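Long-range contacts in putative mandelate racemase/muconate lactonizing enzyme (Bordetella bronchiseptica, PDB 3DDM), which is of unknown function but belongs to the mandelate racemase/muconate lactonizing enzyme family of the enolase superfamily: residues A[20-24]-A[36-40]; A[72-77]-A[116-120]; A[135-140]-A[321-325]; A[149-155]-A[171-177]; A[182-186]-A[217-222]. The protein carries 1 engineered substitution. All coordinates share one frame; numbering follows the deposited sequence.

Overall arrangement
Contacts 1 and 2 belong to the N-terminal capping domain: contact 1 pairs two strands of its three-stranded antiparallel sheet, and contact 2 crosses two of its helices, with about 21 Å between their centres. Contact 3 ties the short helix 136-139, which follows helix 110-131 of contact 2, to helix 313-325 of the barrel domain. Contacts 4 and 5 lie inside the chain loop that contact 3 closes, about 18 Å apart between centres, and meet where the carbonyl oxygen of Lys177 packs near OD1 of Asp185 (3.9 Å). In this superfamily the active site lies at the C-terminal ends of the barrel strands, so contact 4, with Lys175 and Lys177, probably borders it.

Contact 1. Residues A[20-24]-A[36-40]; sequences FRYPV and HDRPA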
# COMPACT_ATOMS: atom_id res chain seq x y z
N PHE A 20 -3.43 -17.67 -10.09
CA PHE A 20 -4.58 -18.38 -10.64
C PHE A 20 -5.80 -17.50 -10.53
O PHE A 20 -5.94 -16.75 -9.56
CB PHE A 20 -4.84 -19.67 -9.87
CG PHE A 20 -3.74 -20.67 -9.99
CD1 PHE A 20 -2.72 -20.72 -9.06
CD2 PHE A 20 -3.71 -21.53 -11.08
CE1 PHE A 20 -1.66 -21.61 -9.21
CE2 PHE A 20 -2.66 -22.43 -11.23
CZ PHE A 20 -1.63 -22.47 -10.29
N ARG A 21 -6.66 -17.56 -11.53
CA ARG A 21 -7.87 -16.78 -11.53
C ARG A 21 -8.97 -17.67 -12.06
O ARG A 21 -9.02 -17.98 -13.25
CB ARG A 21 -7.72 -15.52 -12.40
CG ARG A 21 -6.43 -14.75 -12.13
CD ARG A 21 -6.50 -13.31 -12.61
NE ARG A 21 -7.40 -12.54 -11.76
CZ ARG A 21 -7.06 -11.46 -11.06
NH1 ARG A 21 -5.82 -10.99 -11.10
NH2 ARG A 21 -7.96 -10.87 -10.30
N TYR A 22 -9.83 -18.12 -11.15
CA TYR A 22 -10.94 -18.99 -11.52
C TYR A 22 -12.13 -18.13 -11.90
O TYR A 22 -12.67 -17.39 -11.06
CB TYR A 22 -11.33 -19.88 -10.35
CG TYR A 22 -12.31 -20.94 -10.78
CD1 TYR A 22 -11.88 -22.12 -11.38
CD2 TYR A 22 -13.68 -20.73 -10.64
CE1 TYR A 22 -12.78 -23.07 -11.83
CE2 TYR A 22 -14.60 -21.68 -11.08
CZ TYR A 22 -14.14 -22.84 -11.68
OH TYR A 22 -15.04 -23.79 -12.10
N PRO A 23 -12.57 -18.20 -13.17
CA PRO A 23 -13.72 -17.41 -13.63
C PRO A 23 -15.03 -17.93 -13.06
O PRO A 23 -15.34 -19.11 -13.16
CB PRO A 23 -13.63 -17.54 -15.15
CG PRO A 23 -13.07 -18.91 -15.34
CD PRO A 23 -11.99 -18.99 -14.27
N VAL A 24 -15.79 -17.03 -12.46
CA VAL A 24 -17.07 -17.38 -11.86
C VAL A 24 -18.23 -16.92 -12.73
O VAL A 24 -19.15 -17.69 -13.02
CB VAL A 24 -17.19 -16.73 -10.47
CG1 VAL A 24 -17.04 -15.24 -10.59
CG2 VAL A 24 -18.52 -17.09 -9.83
N HIS A 36 -16.08 -11.24 -10.24
CA HIS A 36 -15.81 -11.57 -11.64
C HIS A 36 -15.05 -12.89 -11.71
O HIS A 36 -15.32 -13.73 -12.57
CB HIS A 36 -14.95 -10.48 -12.29
CG HIS A 36 -15.46 -9.09 -12.05
ND1 HIS A 36 -15.66 -8.58 -10.78
CD2 HIS A 36 -15.78 -8.10 -12.91
CE1 HIS A 36 -16.08 -7.33 -10.88
NE2 HIS A 36 -16.17 -7.01 -12.16
N ASP A 37 -14.09 -13.06 -10.81
CA ASP A 37 -13.29 -14.28 -10.73
C ASP A 37 -12.56 -14.32 -9.39
O ASP A 37 -12.24 -13.29 -8.81
CB ASP A 37 -12.27 -14.33 -11.87
CG ASP A 37 -11.31 -13.16 -11.85
OD1 ASP A 37 -11.75 -12.02 -12.15
OD2 ASP A 37 -10.13 -13.37 -11.51
N ARG A 38 -12.31 -15.53 -8.90
CA ARG A 38 -11.63 -15.75 -7.64
C ARG A 38 -10.14 -15.87 -7.93
O ARG A 38 -9.72 -16.78 -8.64
CB ARG A 38 -12.15 -17.02 -6.98
CG ARG A 38 -13.68 -17.09 -6.92
CD ARG A 38 -14.21 -17.04 -5.50
NE ARG A 38 -13.82 -15.81 -4.82
CZ ARG A 38 -13.73 -15.70 -3.50
NH1 ARG A 38 -14.01 -16.73 -2.71
NH2 ARG A 38 -13.37 -14.54 -2.96
N PRO A 39 -9.32 -14.96 -7.38
CA PRO A 39 -7.87 -14.98 -7.60
C PRO A 39 -7.13 -15.74 -6.52
O PRO A 39 -7.68 -16.06 -5.48
CB PRO A 39 -7.52 -13.50 -7.58
CG PRO A 39 -8.39 -13.00 -6.47
CD PRO A 39 -9.72 -13.71 -6.70
N ALA A 40 -5.86 -16.03 -6.77
CA ALA A 40 -5.03 -16.74 -5.80
C ALA A 40 -3.55 -16.66 -6.18
O ALA A 40 -3.19 -16.61 -7.36
CB ALA A 40 -5.46 -18.19 -5.72
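Arg21 and Asp37 meet on the side of the strand pair that also carries Pro23 and Pro39. The NE of Arg21 donates to OD2 of Asp37 at 2.9 Å in an almost straight salt bridge (178°), the oxygen lying in the guanidinium plane and being approached on its syn side. A bend at chi3 (70°) turns the arginine's end so that the Asp37 carboxylate, tilted 55° from the guanidinium, meets its edge while CB of Pro39 sits over one face, 3.8 Å from NH2 of Arg21. Glu67 takes NH1 of the same arginine, so two acidic residues fix the group. The strands 20-23 and 37-40 run antiparallel and form two neighbouring strands of the three-stranded sheet of the N-terminal capping domain. Phe20 with Ala40 and Tyr22 with Arg38 are the hydrogen-bonded pairs, the latter closed by Tyr22 N to Arg38 O at 2.8 Å. On the face bearing these four residues the buried part is at Phe20 and Ala40: helix 374-380 covers the phenyl ring, whereas Arg38 leads away to a salt bridge with Asp338. Towards the exposed end the pairing slackens, and Val24 N reaches His36 O in a weak bond of 3.3 Å.

Contact 2. Residues A[72-77]-A[116-120]; sequences LVETVL and AIAGL
Leu77 and Val73 of helix 65-81 face Ala116, Ile117 and Leu120 of helix 110-131 in the helical part of the N-terminal capping domain of the enolase superfamily. The two short segments cross almost perpendicularly, at -94°, with their axes 10.4 Å apart, and the interface is wholly apolar. Val73 and Leu120 reach toward each other tip to tip, CG1 of the valine lying 4.1 Å from CD1 of the leucine. The other branch of Val73 is turned to the neighbouring position: with CG1 anti to the backbone N (chi1 169°), CG2 is left beside that nitrogen and rests 3.5 Å from CB of Ala116. Leu77 spans two positions of helix 110-131. Its CD2 meets CG1 of Ile117, the two side chains crossing at about a right angle, while its CB lies against CD1 of Leu120. Leu72 approaches only the small side chain of Ala116, more distantly. Behind the interface, Val73 and Leu120 both pack on Val15 of strand 14-23, so the crossing helices sit against the sheet; Leu72 also touches Pro62 of the second subunit. Around residues 73-77 the helix widens into a pi-type turn, the carbonyl oxygen of Leu72 accepting from Val76 N at 2.9 Å and from Leu77 N at 3.1 Å.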
# COMPACT_ATOMS: atom_id res chain seq x y z
N LEU A 72 6.06 -9.11 -6.58
CA LEU A 72 6.80 -8.69 -5.39
C LEU A 72 7.59 -9.85 -4.81
O LEU A 72 8.76 -9.69 -4.43
CB LEU A 72 5.85 -8.16 -4.31
CG LEU A 72 5.36 -6.71 -4.48
CD1 LEU A 72 4.48 -6.33 -3.31
CD2 LEU A 72 6.55 -5.77 -4.59
N VAL A 73 6.96 -11.02 -4.75
CA VAL A 73 7.60 -12.21 -4.21
C VAL A 73 8.83 -12.63 -5.03
O VAL A 73 9.88 -12.93 -4.47
CB VAL A 73 6.61 -13.40 -4.14
CG1 VAL A 73 7.36 -14.70 -3.83
CG2 VAL A 73 5.58 -13.13 -3.07
N GLU A 74 8.69 -12.62 -6.35
CA GLU A 74 9.79 -13.02 -7.21
C GLU A 74 10.86 -11.94 -7.46
O GLU A 74 12.04 -12.26 -7.56
CB GLU A 74 9.25 -13.54 -8.55
CG GLU A 74 8.35 -14.77 -8.41
CD GLU A 74 7.88 -15.36 -9.74
OE1 GLU A 74 7.40 -14.59 -10.61
OE2 GLU A 74 7.97 -16.60 -9.93
N THR A 75 10.47 -10.67 -7.54
CA THR A 75 11.45 -9.61 -7.79
C THR A 75 12.04 -8.90 -6.57
O THR A 75 13.10 -8.30 -6.67
CB THR A 75 10.88 -8.52 -8.73
OG1 THR A 75 9.88 -7.77 -8.04
CG2 THR A 75 10.25 -9.14 -9.97
N VAL A 76 11.36 -8.96 -5.43
CA VAL A 76 11.87 -8.27 -4.25
C VAL A 76 12.21 -9.16 -3.05
O VAL A 76 13.29 -9.04 -2.48
CB VAL A 76 10.86 -7.20 -3.79
CG1 VAL A 76 11.20 -6.69 -2.40
CG2 VAL A 76 10.86 -6.06 -4.80
N LEU A 77 11.30 -10.04 -2.68
CA LEU A 77 11.53 -10.91 -1.54
C LEU A 77 12.41 -12.12 -1.85
O LEU A 77 13.19 -12.55 -1.01
CB LEU A 77 10.20 -11.39 -0.97
CG LEU A 77 9.20 -10.30 -0.61
CD1 LEU A 77 7.84 -10.94 -0.42
CD2 LEU A 77 9.64 -9.56 0.64
N ALA A 116 2.88 -10.61 0.83
CA ALA A 116 3.85 -11.46 0.16
C ALA A 116 4.74 -12.10 1.22
O ALA A 116 5.06 -13.29 1.14
CB ALA A 116 4.68 -10.65 -0.82
N ILE A 117 5.14 -11.32 2.22
CA ILE A 117 6.00 -11.84 3.28
C ILE A 117 5.27 -12.93 4.06
O ILE A 117 5.84 -13.98 4.32
CB ILE A 117 6.47 -10.69 4.23
CG1 ILE A 117 7.49 -9.80 3.50
CG2 ILE A 117 7.11 -11.26 5.48
CD1 ILE A 117 8.11 -8.69 4.36
N ALA A 118 4.01 -12.70 4.41
CA ALA A 118 3.25 -13.71 5.15
C ALA A 118 3.16 -15.03 4.36
O ALA A 118 3.33 -16.11 4.92
CB ALA A 118 1.84 -13.18 5.45
N GLY A 119 2.89 -14.93 3.06
CA GLY A 119 2.82 -16.13 2.24
C GLY A 119 4.13 -16.92 2.26
O GLY A 119 4.11 -18.15 2.32
N LEU A 120 5.26 -16.22 2.19
CA LEU A 120 6.56 -16.88 2.21
C LEU A 120 6.88 -17.49 3.57
O LEU A 120 7.63 -18.48 3.65
CB LEU A 120 7.67 -15.90 1.81
CG LEU A 120 7.76 -15.66 0.30
CD1 LEU A 120 8.81 -14.61 -0.02
CD2 LEU A 120 8.10 -16.97 -0.38

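Contact 3. Residues A[135-140]-A[321-325]; sequences PLWAWL and HLLAA
The imidazole of His321 and the indole of Trp137 meet rim to rim, neither lying over the other. Their planes are only 17° apart, and the centroids of the imidazole and of the five-membered indole ring are 5.7 Å apart. ND1 of His321 lies at the indole edge, while one indole face is covered towards its rim by CG of Pro135 and CB of Ala138. The same ND1 accepts the backbone N-H of Trp137 at 3.0 Å; the bond is bent (136°), with the donor tilted from the imidazole plane. NE2 of His321 makes a weak hydrogen bond with Leu368 O, which is consistent with an unprotonated ND1 and a proton on NE2. CG of Trp137 lies between its backbone N and carbonyl carbon (chi1 72°), and CB remains close to the histidine as the ring leads away to bond Gly363 O through NE1. Further along, CB of Trp137 touches CB of Ala324 at 3.9 Å, and CB of Leu140 packs on CB of Ala325 at 3.5 Å. The contact thus joins helix 136-139, which follows helix 110-131, to helix 313-325 of the barrel; Leu136 reaches back to helix 110-131, and Leu140 and Leu322 pack on helix 287-300.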
# COMPACT_ATOMS: atom_id res chain seq x y z
N PRO A 135 3.02 -32.56 11.03
CA PRO A 135 1.92 -31.74 10.52
C PRO A 135 2.16 -30.36 11.14
O PRO A 135 2.59 -30.27 12.30
CB PRO A 135 0.69 -32.45 11.06
CG PRO A 135 1.17 -33.03 12.35
CD PRO A 135 2.50 -33.60 11.95
N LEU A 136 1.90 -29.30 10.39
CA LEU A 136 2.13 -27.95 10.91
C LEU A 136 1.57 -27.74 12.32
O LEU A 136 2.23 -27.13 13.17
CB LEU A 136 1.55 -26.91 9.94
CG LEU A 136 2.45 -25.75 9.49
CD1 LEU A 136 3.76 -25.71 10.27
CD2 LEU A 136 2.73 -25.88 8.00
N TRP A 137 0.38 -28.26 12.61
CA TRP A 137 -0.17 -28.07 13.94
C TRP A 137 0.73 -28.61 15.06
O TRP A 137 0.86 -28.00 16.12
CB TRP A 137 -1.58 -28.68 14.03
CG TRP A 137 -1.64 -30.18 14.05
CD1 TRP A 137 -1.93 -31.01 12.99
CD2 TRP A 137 -1.50 -31.03 15.19
NE1 TRP A 137 -1.97 -32.32 13.41
CE2 TRP A 137 -1.71 -32.36 14.76
CE3 TRP A 137 -1.20 -30.80 16.54
CZ2 TRP A 137 -1.65 -33.45 15.63
CZ3 TRP A 137 -1.14 -31.89 17.41
CH2 TRP A 137 -1.36 -33.20 16.95
N ALA A 138 1.36 -29.76 14.83
CA ALA A 138 2.24 -30.36 15.83
C ALA A 138 3.52 -29.55 15.96
O ALA A 138 4.01 -29.31 17.07
CB ALA A 138 2.57 -31.80 15.45
N TRP A 139 4.05 -29.13 14.82
CA TRP A 139 5.26 -28.32 14.75
C TRP A 139 5.08 -27.02 15.56
O TRP A 139 5.96 -26.62 16.32
CB TRP A 139 5.53 -27.98 13.29
CG TRP A 139 6.82 -27.31 13.03
CD1 TRP A 139 8.03 -27.90 12.89
CD2 TRP A 139 7.01 -25.92 12.75
NE1 TRP A 139 8.97 -26.97 12.52
CE2 TRP A 139 8.38 -25.74 12.42
CE3 TRP A 139 6.17 -24.80 12.73
CZ2 TRP A 139 8.92 -24.49 12.08
CZ3 TRP A 139 6.71 -23.55 12.38
CH2 TRP A 139 8.07 -23.41 12.07
N LEU A 140 3.93 -26.37 15.39
CA LEU A 140 3.62 -25.14 16.12
C LEU A 140 3.41 -25.43 17.61
O LEU A 140 2.98 -24.55 18.36
CB LEU A 140 2.36 -24.50 15.53
CG LEU A 140 2.45 -24.03 14.08
CD1 LEU A 140 1.06 -23.73 13.53
CD2 LEU A 140 3.35 -22.82 14.01
N HIS A 321 -4.39 -25.16 10.77
CA HIS A 321 -3.29 -25.64 11.59
C HIS A 321 -2.97 -24.71 12.74
O HIS A 321 -2.74 -25.17 13.87
CB HIS A 321 -2.07 -25.86 10.71
CG HIS A 321 -2.13 -27.13 9.94
ND1 HIS A 321 -1.75 -28.34 10.47
CD2 HIS A 321 -2.63 -27.40 8.71
CE1 HIS A 321 -2.00 -29.30 9.60
NE2 HIS A 321 -2.54 -28.75 8.52
N LEU A 322 -2.97 -23.41 12.48
CA LEU A 322 -2.68 -22.47 13.54
C LEU A 322 -3.74 -22.57 14.63
O LEU A 322 -3.41 -22.65 15.81
CB LEU A 322 -2.60 -21.04 13.01
CG LEU A 322 -2.22 -20.01 14.08
CD1 LEU A 322 -1.08 -20.55 14.93
CD2 LEU A 322 -1.82 -18.72 13.44
N LEU A 323 -5.01 -22.59 14.25
CA LEU A 323 -6.09 -22.70 15.23
C LEU A 323 -5.99 -23.98 16.06
O LEU A 323 -6.35 -24.00 17.23
CB LEU A 323 -7.46 -22.67 14.55
CG LEU A 323 -8.65 -22.85 15.51
CD1 LEU A 323 -8.61 -21.79 16.61
CD2 LEU A 323 -9.95 -22.80 14.74
N ALA A 324 -5.51 -25.05 15.45
CA ALA A 324 -5.37 -26.31 16.16
C ALA A 324 -4.25 -26.16 17.19
O ALA A 324 -4.34 -26.68 18.31
CB ALA A 324 -5.06 -27.45 15.18
N ALA A 325 -3.19 -25.45 16.81
CA ALA A 325 -2.07 -25.22 17.71
C ALA A 325 -2.44 -24.27 18.85
O ALA A 325 -1.83 -24.32 19.92
CB ALA A 325 -0.87 -24.68 16.92

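Contact 4. Residues A[149-155]-A[171-177]; sequences VYASGIN and YRAFKLK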
# COMPACT_ATOMS: atom_id res chain seq x y z
N VAL A 149 -15.56 -25.01 12.81
CA VAL A 149 -15.61 -24.09 11.68
C VAL A 149 -16.97 -23.40 11.61
O VAL A 149 -17.91 -23.79 12.31
CB VAL A 149 -15.38 -24.81 10.33
CG1 VAL A 149 -14.09 -25.58 10.36
CG2 VAL A 149 -16.54 -25.73 10.01
N TYR A 150 -17.05 -22.36 10.78
CA TYR A 150 -18.31 -21.65 10.58
C TYR A 150 -18.41 -21.18 9.13
O TYR A 150 -17.40 -20.89 8.49
CB TYR A 150 -18.45 -20.46 11.56
CG TYR A 150 -17.56 -19.24 11.35
CD1 TYR A 150 -16.31 -19.14 11.99
CD2 TYR A 150 -17.97 -18.18 10.54
CE1 TYR A 150 -15.50 -18.00 11.82
CE2 TYR A 150 -17.18 -17.04 10.36
CZ TYR A 150 -15.95 -16.96 11.00
OH TYR A 150 -15.17 -15.83 10.82
N ALA A 151 -19.62 -21.16 8.60
CA ALA A 151 -19.85 -20.71 7.24
C ALA A 151 -19.68 -19.21 7.34
O ALA A 151 -20.41 -18.54 8.07
CB ALA A 151 -21.26 -21.08 6.78
N SER A 152 -18.72 -18.67 6.60
CA SER A 152 -18.44 -17.25 6.66
C SER A 152 -18.82 -16.48 5.42
O SER A 152 -18.60 -16.93 4.31
CB SER A 152 -16.94 -17.05 6.95
OG SER A 152 -16.62 -15.68 7.05
N GLY A 153 -19.39 -15.30 5.63
CA GLY A 153 -19.75 -14.43 4.52
C GLY A 153 -20.99 -14.72 3.70
O GLY A 153 -20.95 -14.64 2.48
N ILE A 154 -22.08 -15.04 4.38
CA ILE A 154 -23.36 -15.31 3.74
C ILE A 154 -23.95 -13.97 3.29
O ILE A 154 -24.14 -13.06 4.10
CB ILE A 154 -24.32 -15.95 4.76
CG1 ILE A 154 -23.78 -17.33 5.14
CG2 ILE A 154 -25.73 -16.01 4.20
CD1 ILE A 154 -24.29 -17.82 6.47
N ASN A 155 -24.25 -13.84 2.00
CA ASN A 155 -24.80 -12.60 1.47
C ASN A 155 -26.19 -12.29 2.01
O ASN A 155 -26.98 -13.19 2.31
CB ASN A 155 -24.82 -12.63 -0.06
CG ASN A 155 -23.50 -12.18 -0.67
OD1 ASN A 155 -22.50 -12.91 -0.65
ND2 ASN A 155 -23.48 -10.95 -1.20
N TYR A 171 -22.26 -27.47 8.28
CA TYR A 171 -21.91 -26.32 9.11
C TYR A 171 -22.85 -26.10 10.29
O TYR A 171 -24.07 -26.14 10.14
CB TYR A 171 -21.86 -25.08 8.24
CG TYR A 171 -20.64 -25.06 7.36
CD1 TYR A 171 -19.39 -24.76 7.90
CD2 TYR A 171 -20.71 -25.41 6.02
CE1 TYR A 171 -18.24 -24.82 7.13
CE2 TYR A 171 -19.57 -25.47 5.23
CZ TYR A 171 -18.33 -25.18 5.80
OH TYR A 171 -17.18 -25.29 5.05
N ARG A 172 -22.27 -25.87 11.47
CA ARG A 172 -23.04 -25.65 12.69
C ARG A 172 -22.82 -24.25 13.29
O ARG A 172 -23.10 -24.02 14.47
CB ARG A 172 -22.71 -26.73 13.73
CG ARG A 172 -23.06 -28.15 13.28
CD ARG A 172 -24.57 -28.34 13.13
NE ARG A 172 -24.92 -29.56 12.41
CZ ARG A 172 -25.13 -29.64 11.09
NH1 ARG A 172 -25.02 -28.56 10.32
NH2 ARG A 172 -25.44 -30.80 10.54
N ALA A 173 -22.32 -23.32 12.48
CA ALA A 173 -22.08 -21.93 12.90
C ALA A 173 -22.07 -21.09 11.63
O ALA A 173 -21.57 -21.52 10.59
CB ALA A 173 -20.75 -21.81 13.63
N PHE A 174 -22.62 -19.88 11.71
CA PHE A 174 -22.72 -19.02 10.53
C PHE A 174 -22.43 -17.54 10.80
O PHE A 174 -22.67 -17.04 11.90
CB PHE A 174 -24.12 -19.16 9.93
CG PHE A 174 -24.57 -20.59 9.79
CD1 PHE A 174 -24.35 -21.30 8.61
CD2 PHE A 174 -25.14 -21.25 10.88
CE1 PHE A 174 -24.67 -22.65 8.52
CE2 PHE A 174 -25.46 -22.61 10.80
CZ PHE A 174 -25.23 -23.31 9.62
N LYS A 175 -21.91 -16.85 9.78
CA LYS A 175 -21.63 -15.42 9.87
C LYS A 175 -22.30 -14.71 8.71
O LYS A 175 -22.08 -15.06 7.55
CB LYS A 175 -20.12 -15.14 9.85
CG LYS A 175 -19.79 -13.65 10.09
CD LYS A 175 -18.31 -13.39 10.38
CE LYS A 175 -17.44 -13.59 9.16
NZ LYS A 175 -16.00 -13.39 9.45
N LEU A 176 -23.12 -13.71 9.03
CA LEU A 176 -23.85 -12.91 8.05
C LEU A 176 -23.15 -11.59 7.72
O LEU A 176 -22.47 -11.01 8.56
CB LEU A 176 -25.24 -12.58 8.59
CG LEU A 176 -26.38 -13.60 8.53
CD1 LEU A 176 -25.85 -15.02 8.73
CD2 LEU A 176 -27.41 -13.23 9.59
N LYS A 177 -23.35 -11.13 6.49
CA LYS A 177 -22.78 -9.86 6.04
C LYS A 177 -23.86 -8.82 6.29
O LYS A 177 -25.03 -9.04 5.98
CB LYS A 177 -22.48 -9.89 4.53
CG LYS A 177 -21.54 -10.98 4.04
CD LYS A 177 -20.14 -10.47 3.75
CE LYS A 177 -19.20 -10.64 4.95
NZ LYS A 177 -17.81 -10.14 4.68
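The ammonium NZ of Lys175 is held by two groups: it donates to OH of Tyr150 at 2.9 Å and forms a salt bridge with Glu231. CB of Lys175 already lies by CE2 of Tyr150; from there a chain that leaves with CG anti to the backbone N (chi1 -174°) and bends at chi3 takes CE to the edge of the phenol ring and NZ to its hydroxyl. These residues lie on parallel strands 146-154 and 174-177, joined through helix 159-169 in a beta-alpha-beta crossover of the C-terminal barrel domain. Lys175-Leu176-Lys177 fits the KxK motif at the end of the second barrel strand in this family. Both backbone polar atoms of Ala151 are paired across the strands, its N donating to Ala173 O and its O accepting from Lys175 N, each at 2.8 Å. Beyond it the register slips by one residue in a beta bulge at Gly153, where Lys175 O receives a sound bond from Ile154 N at 3.2 Å and a weak one from Gly153 N. The face bearing Ala151 and Ile154 is apolar and turns to helix 159-169: CB of Ala151 lies over one face of the Tyr171 ring and near CD1 of Phe174, while CD1 of Ile154 meets CB of Phe174 at 3.7 Å and CD1 of Leu176 at 3.9 Å. Lys177, bent at chi2 and chi3, passes alongside Gly153 to salt-bridge Asp205.

Contact 5. Residues A[182-186]-A[217-222]; sequences DARDV and QMAQRL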
# COMPACT_ATOMS: atom_id res chain seq x y z
N ASP A 182 -29.76 -1.08 6.98
CA ASP A 182 -30.10 -1.23 8.39
C ASP A 182 -31.30 -2.12 8.73
O ASP A 182 -31.18 -3.05 9.52
CB ASP A 182 -30.34 0.15 9.00
CG ASP A 182 -29.05 0.91 9.25
OD1 ASP A 182 -28.24 1.03 8.31
OD2 ASP A 182 -28.87 1.38 10.39
N ALA A 183 -32.45 -1.82 8.14
CA ALA A 183 -33.66 -2.57 8.42
C ALA A 183 -33.62 -4.02 7.96
O ALA A 183 -34.05 -4.92 8.69
CB ALA A 183 -34.85 -1.87 7.79
N ARG A 184 -33.10 -4.23 6.76
CA ARG A 184 -33.00 -5.57 6.19
C ARG A 184 -32.05 -6.42 7.02
O ARG A 184 -32.33 -7.59 7.28
CB ARG A 184 -32.50 -5.49 4.74
CG ARG A 184 -32.92 -6.64 3.87
CD ARG A 184 -32.17 -6.65 2.54
NE ARG A 184 -32.81 -7.54 1.57
CZ ARG A 184 -33.02 -8.84 1.75
NH1 ARG A 184 -32.64 -9.44 2.87
NH2 ARG A 184 -33.63 -9.55 0.81
N ASP A 185 -30.94 -5.82 7.45
CA ASP A 185 -29.95 -6.53 8.25
C ASP A 185 -30.50 -7.06 9.57
O ASP A 185 -30.23 -8.20 9.94
CB ASP A 185 -28.74 -5.63 8.53
CG ASP A 185 -27.85 -5.45 7.31
OD1 ASP A 185 -27.81 -6.35 6.44
OD2 ASP A 185 -27.17 -4.40 7.23
N VAL A 186 -31.26 -6.25 10.29
CA VAL A 186 -31.82 -6.70 11.55
C VAL A 186 -32.90 -7.74 11.28
O VAL A 186 -33.19 -8.57 12.13
CB VAL A 186 -32.45 -5.55 12.37
CG1 VAL A 186 -31.37 -4.55 12.78
CG2 VAL A 186 -33.54 -4.86 11.57
N GLN A 217 -26.18 2.12 17.39
CA GLN A 217 -27.58 1.88 17.06
C GLN A 217 -27.82 0.44 16.60
O GLN A 217 -28.69 -0.25 17.14
CB GLN A 217 -28.02 2.84 15.96
CG GLN A 217 -29.43 2.65 15.51
CD GLN A 217 -29.68 3.27 14.15
OE1 GLN A 217 -29.56 4.49 13.97
NE2 GLN A 217 -30.00 2.43 13.17
N MET A 218 -27.05 -0.02 15.61
CA MET A 218 -27.21 -1.37 15.10
C MET A 218 -26.83 -2.45 16.11
O MET A 218 -27.53 -3.45 16.25
CB MET A 218 -26.41 -1.56 13.82
CG MET A 218 -26.99 -0.89 12.60
SD MET A 218 -28.66 -1.45 12.16
CE MET A 218 -28.33 -3.16 11.68
N ALA A 219 -25.72 -2.26 16.82
CA ALA A 219 -25.29 -3.25 17.80
C ALA A 219 -26.41 -3.50 18.81
O ALA A 219 -26.52 -4.58 19.38
CB ALA A 219 -24.04 -2.78 18.51
N GLN A 220 -27.24 -2.48 19.01
CA GLN A 220 -28.37 -2.55 19.94
C GLN A 220 -29.51 -3.37 19.33
O GLN A 220 -30.03 -4.29 19.95
CB GLN A 220 -28.87 -1.14 20.25
CG GLN A 220 -28.98 -0.81 21.73
CD GLN A 220 -27.64 -0.51 22.38
OE1 GLN A 220 -26.95 0.44 21.99
NE2 GLN A 220 -27.26 -1.32 23.36
N ARG A 221 -29.89 -3.00 18.10
CA ARG A 221 -30.96 -3.67 17.37
C ARG A 221 -30.63 -5.13 17.04
O ARG A 221 -31.54 -5.92 16.78
CB ARG A 221 -31.25 -2.90 16.08
CG ARG A 221 -31.69 -1.46 16.33
CD ARG A 221 -31.69 -0.61 15.06
NE ARG A 221 -32.70 -1.03 14.10
CZ ARG A 221 -32.91 -0.42 12.93
NH1 ARG A 221 -32.17 0.63 12.60
NH2 ARG A 221 -33.85 -0.86 12.10
N LEU A 222 -29.35 -5.48 17.03
CA LEU A 222 -28.95 -6.86 16.74
C LEU A 222 -28.99 -7.71 18.00
O LEU A 222 -29.14 -8.93 17.92
CB LEU A 222 -27.53 -6.91 16.15
CG LEU A 222 -27.32 -6.40 14.72
CD1 LEU A 222 -25.84 -6.45 14.40
CD2 LEU A 222 -28.11 -7.23 13.73
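Val186 and Met218 form the apolar centre of the contact: CG1 of the valine touches CE of the methionine at 3.5 Å, the two side chains crossing at about a right angle. The same CG1 lies against CB of Arg221 at 3.7 Å and, more loosely, CD2 of Leu222. Met218 bends at chi2 (-60°) and again at chi3, folding back so that its methyl reaches Val186 and CB of Asp185, 4.0 Å from CE, and its sulfur stands 3.3 Å from OD2 of Asp182. That carboxylate oxygen also has NE2 of Gln217 at 3.2 Å, with the amide plane turned 62° from the carboxylate. Arg221 is related to Asp182 by charge alone: NH1 lies 4.0 Å from OD2 of Asp182, and no N-H points at the oxygen. A second shell sets these groups. Asp182 is tied through OD1 to Arg214 in a salt bridge, Asp185 through OD2 to Gly179 N, and Trp210 packs on Met218. Segments 182-186 and 217-222 run in roughly the same direction, 29° apart, on two helices outside the barrel strands: helix 182-196 follows strand 174-177, helix 212-222 follows strand 202-205, and Leu222 touches Met252 in the loop before strand 254-256.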